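Local coordinates for putative protease (Parabacteroides distasonis ATCC 8503, PDB 3KD4), which is of unconfirmed function but is classed as a putative protease, probably exported, and carries two domains of unknown function, at residues A[151-165]-A[170-182]. Residues are numbered along the deposited sequence; the frame is centred on the assembly and turned at random.
Sequences EGTPLACGLYGSPVK and SHDGIKEVHWTLR. With PO4 (phosphate ion), chain D.
K175 NZ is gripped from several sides. It donates to T153 O at 2.7 Å and to phosphate O2 at 2.7 Å, with a weak third bond to water 2. The lysine chain bends at its third torsion (chi3 74°), which turns the ammonium to T153 O, 20° off the carbonyl plane. G152 N donates to the same phosphate O2, so one oxygen joins both segments. The phosphate probably comes from the crystallisation liquor. Beside it, E151 N bonds to G173 O at 2.9 Å, nearly straight at 171° but from above the carbonyl plane. Water 1 links E151 OE2 to G173 N at the type I' turn of the hairpin.

Further along, the middle of the contact is mainly apolar. L155 CD2 meets V177 CG1. C157 SG lies at the edge of the W179 ring, 3.8 Å from W179 CH2. V164 O is in the ring plane at the edge. L159 CD2 approaches W179 CD1 obliquely and meets L181 CD1 tip to tip at 3.8 Å. Water 3 bridges T180 N and K165 O.

Strands 156-160 and 174-182 run parallel, with axes 9.4 Å apart. They belong to different sheets, so side chains join them rather than backbone pairing. L203 and A166 also touch W179. The contact thus packs the small three-stranded sheet onto the eight-stranded one, with an apolar centre between two ends where polar groups and water take part.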
# COMPACT_ATOMS: atom_id res chain seq x y z
N GLU A 151 10.26 10.94 31.65
CA GLU A 151 9.11 11.27 32.46
C GLU A 151 8.67 12.66 32.11
O GLU A 151 9.48 13.56 31.90
CB GLU A 151 9.41 11.14 33.96
CG GLU A 151 9.40 9.68 34.29
CD GLU A 151 9.65 9.34 35.73
OE1 GLU A 151 10.05 10.23 36.54
OE2 GLU A 151 9.45 8.13 36.03
N GLY A 152 7.37 12.80 31.98
CA GLY A 152 6.81 14.08 31.62
C GLY A 152 6.54 14.27 30.14
O GLY A 152 5.88 15.26 29.76
N THR A 153 7.07 13.37 29.30
CA THR A 153 6.80 13.38 27.88
C THR A 153 5.46 12.66 27.65
O THR A 153 5.23 11.57 28.19
CB THR A 153 7.94 12.66 27.07
OG1 THR A 153 9.15 13.44 27.17
CG2 THR A 153 7.60 12.44 25.55
N PRO A 154 4.55 13.27 26.89
CA PRO A 154 3.31 12.53 26.62
C PRO A 154 3.58 11.29 25.77
O PRO A 154 4.43 11.33 24.92
CB PRO A 154 2.46 13.54 25.83
CG PRO A 154 3.48 14.41 25.14
CD PRO A 154 4.61 14.55 26.17
N LEU A 155 2.88 10.20 26.03
CA LEU A 155 3.05 9.00 25.27
C LEU A 155 1.67 8.36 25.07
O LEU A 155 0.93 8.14 26.03
CB LEU A 155 4.04 8.05 25.93
CG LEU A 155 4.20 6.67 25.27
CD1 LEU A 155 4.78 6.80 23.90
CD2 LEU A 155 5.09 5.76 26.13
N ALA A 156 1.28 8.16 23.83
CA ALA A 156 0.11 7.34 23.54
C ALA A 156 0.65 6.10 22.83
O ALA A 156 1.52 6.21 21.96
CB ALA A 156 -0.90 8.09 22.68
N CYS A 157 0.19 4.94 23.26
CA CYS A 157 0.63 3.71 22.64
C CYS A 157 -0.46 2.66 22.69
O CYS A 157 -1.32 2.63 23.60
CB CYS A 157 1.94 3.20 23.29
SG CYS A 157 1.97 3.21 25.12
N GLY A 158 -0.42 1.80 21.68
CA GLY A 158 -1.36 0.72 21.60
C GLY A 158 -0.79 -0.42 20.79
O GLY A 158 -0.11 -0.20 19.80
N LEU A 159 -1.13 -1.62 21.23
CA LEU A 159 -0.82 -2.81 20.49
C LEU A 159 -2.12 -3.23 19.80
O LEU A 159 -3.07 -3.61 20.46
CB LEU A 159 -0.32 -3.87 21.48
CG LEU A 159 0.10 -5.21 20.90
CD1 LEU A 159 1.20 -4.98 19.88
CD2 LEU A 159 0.54 -6.20 21.99
N TYR A 160 -2.19 -3.11 18.49
CA TYR A 160 -3.35 -3.52 17.71
C TYR A 160 -3.18 -4.93 17.22
O TYR A 160 -2.06 -5.34 16.85
CB TYR A 160 -3.49 -2.63 16.48
CG TYR A 160 -3.93 -1.24 16.81
CD1 TYR A 160 -3.01 -0.30 17.28
CD2 TYR A 160 -5.29 -0.88 16.71
CE1 TYR A 160 -3.42 1.00 17.62
CE2 TYR A 160 -5.72 0.40 17.05
CZ TYR A 160 -4.78 1.34 17.49
OH TYR A 160 -5.22 2.59 17.82
N GLY A 161 -4.29 -5.65 17.16
CA GLY A 161 -4.30 -7.03 16.70
C GLY A 161 -3.78 -8.04 17.70
O GLY A 161 -3.40 -9.14 17.33
N SER A 162 -3.80 -7.71 18.97
CA SER A 162 -3.34 -8.62 20.00
C SER A 162 -3.96 -8.17 21.30
O SER A 162 -4.04 -6.99 21.53
CB SER A 162 -1.82 -8.53 20.17
OG SER A 162 -1.44 -9.24 21.33
N PRO A 163 -4.37 -9.09 22.16
CA PRO A 163 -4.92 -8.69 23.46
C PRO A 163 -3.88 -8.48 24.55
O PRO A 163 -4.24 -8.16 25.67
CB PRO A 163 -5.84 -9.87 23.81
CG PRO A 163 -5.16 -11.06 23.22
CD PRO A 163 -4.42 -10.55 21.96
N VAL A 164 -2.59 -8.62 24.25
CA VAL A 164 -1.55 -8.54 25.26
C VAL A 164 -1.54 -7.15 25.88
O VAL A 164 -1.64 -6.15 25.19
CB VAL A 164 -0.17 -8.94 24.69
CG1 VAL A 164 0.96 -8.58 25.66
CG2 VAL A 164 -0.19 -10.46 24.35
N LYS A 165 -1.46 -7.11 27.20
CA LYS A 165 -1.50 -5.85 27.96
C LYS A 165 -0.11 -5.25 28.19
O LYS A 165 0.84 -5.98 28.41
CB LYS A 165 -2.15 -6.13 29.32
CG LYS A 165 -3.64 -6.52 29.24
CD LYS A 165 -4.54 -5.31 28.91
CE LYS A 165 -4.72 -5.06 27.41
NZ LYS A 165 -4.95 -3.60 27.02
N SER A 170 8.61 2.61 35.47
CA SER A 170 9.42 3.79 35.51
C SER A 170 10.69 3.56 36.30
O SER A 170 10.73 2.76 37.26
CB SER A 170 8.64 4.99 36.00
OG SER A 170 8.29 4.86 37.35
N HIS A 171 11.73 4.27 35.88
CA HIS A 171 13.03 4.18 36.52
C HIS A 171 13.88 5.34 36.05
O HIS A 171 13.82 5.72 34.88
CB HIS A 171 13.72 2.84 36.16
CG HIS A 171 14.11 2.75 34.71
ND1 HIS A 171 15.36 3.13 34.26
CD2 HIS A 171 13.39 2.43 33.61
CE1 HIS A 171 15.39 3.03 32.94
NE2 HIS A 171 14.21 2.58 32.52
N ASP A 172 14.65 5.91 36.96
CA ASP A 172 15.72 6.84 36.61
C ASP A 172 15.24 8.04 35.79
O ASP A 172 15.98 8.52 34.94
CB ASP A 172 16.83 6.06 35.88
CG ASP A 172 17.31 4.85 36.69
OD1 ASP A 172 17.95 5.06 37.78
OD2 ASP A 172 17.00 3.69 36.26
N GLY A 173 14.04 8.53 36.07
CA GLY A 173 13.43 9.66 35.33
C GLY A 173 12.91 9.27 33.94
O GLY A 173 12.63 10.12 33.12
N ILE A 174 12.82 7.96 33.66
CA ILE A 174 12.37 7.44 32.38
C ILE A 174 11.09 6.64 32.58
O ILE A 174 10.93 5.89 33.54
CB ILE A 174 13.43 6.52 31.72
CG1 ILE A 174 14.72 7.29 31.41
CG2 ILE A 174 12.88 5.83 30.42
CD1 ILE A 174 15.95 6.40 31.36
N LYS A 175 10.17 6.82 31.65
CA LYS A 175 8.92 6.11 31.64
C LYS A 175 9.06 5.03 30.53
O LYS A 175 9.39 5.35 29.38
CB LYS A 175 7.83 7.14 31.36
CG LYS A 175 6.59 6.64 30.76
CD LYS A 175 5.45 7.68 30.86
CE LYS A 175 5.62 8.86 29.89
NZ LYS A 175 4.48 9.82 30.04
N GLU A 176 8.85 3.77 30.90
CA GLU A 176 8.97 2.68 29.96
C GLU A 176 7.71 1.83 29.93
O GLU A 176 7.07 1.60 30.97
CB GLU A 176 10.16 1.80 30.34
CG GLU A 176 10.34 0.64 29.40
CD GLU A 176 11.50 -0.21 29.79
OE1 GLU A 176 12.25 0.21 30.70
OE2 GLU A 176 11.65 -1.30 29.19
N VAL A 177 7.33 1.37 28.74
CA VAL A 177 6.23 0.46 28.61
C VAL A 177 6.69 -0.68 27.71
O VAL A 177 7.42 -0.46 26.72
CB VAL A 177 4.97 1.17 28.06
CG1 VAL A 177 5.25 1.86 26.75
CG2 VAL A 177 3.82 0.21 27.90
N HIS A 178 6.30 -1.89 28.07
CA HIS A 178 6.69 -3.04 27.30
C HIS A 178 5.57 -4.04 27.16
O HIS A 178 4.66 -4.07 27.99
CB HIS A 178 7.99 -3.69 27.82
CG HIS A 178 7.92 -4.21 29.22
ND1 HIS A 178 8.27 -3.45 30.33
CD2 HIS A 178 7.59 -5.43 29.70
CE1 HIS A 178 8.15 -4.19 31.42
NE2 HIS A 178 7.72 -5.39 31.07
N TRP A 179 5.66 -4.85 26.10
CA TRP A 179 4.73 -5.93 25.88
C TRP A 179 5.51 -7.19 25.49
O TRP A 179 6.55 -7.09 24.85
CB TRP A 179 3.80 -5.58 24.71
CG TRP A 179 2.97 -4.37 24.80
CD1 TRP A 179 1.62 -4.34 24.94
CD2 TRP A 179 3.39 -2.99 24.63
NE1 TRP A 179 1.17 -3.05 24.92
CE2 TRP A 179 2.22 -2.20 24.72
CE3 TRP A 179 4.61 -2.36 24.42
CZ2 TRP A 179 2.25 -0.80 24.63
CZ3 TRP A 179 4.64 -0.97 24.33
CH2 TRP A 179 3.47 -0.21 24.44
N THR A 180 4.94 -8.37 25.80
CA THR A 180 5.50 -9.64 25.36
C THR A 180 4.45 -10.45 24.63
O THR A 180 3.39 -10.76 25.19
CB THR A 180 6.10 -10.41 26.52
OG1 THR A 180 7.12 -9.60 27.13
CG2 THR A 180 6.75 -11.74 26.04
N LEU A 181 4.66 -10.71 23.34
CA LEU A 181 3.71 -11.52 22.58
C LEU A 181 4.36 -12.89 22.35
O LEU A 181 5.59 -12.98 22.20
CB LEU A 181 3.37 -10.85 21.25
CG LEU A 181 2.71 -9.46 21.18
CD1 LEU A 181 3.66 -8.31 21.57
CD2 LEU A 181 2.17 -9.25 19.74
N ARG A 182 3.57 -13.95 22.38
CA ARG A 182 4.07 -15.29 22.17
C ARG A 182 3.30 -15.99 21.09
O ARG A 182 2.10 -15.81 20.93
CB ARG A 182 4.00 -16.10 23.45
CG ARG A 182 4.76 -15.41 24.58
CD ARG A 182 4.80 -16.25 25.82
NE ARG A 182 5.57 -15.55 26.84
CZ ARG A 182 6.91 -15.53 26.88
NH1 ARG A 182 7.64 -16.20 26.01
NH2 ARG A 182 7.51 -14.84 27.83
P PO4 D . 4.83 10.82 33.62
O1 PO4 D . 6.09 10.18 34.13
O2 PO4 D . 5.11 11.31 32.21
O3 PO4 D . 3.72 9.80 33.59
O4 PO4 D . 4.44 11.97 34.52
O HOH W 1 11.70 7.44 37.73
O HOH W 2 1.52 10.11 28.61
O HOH W 3 3.13 -7.98 28.04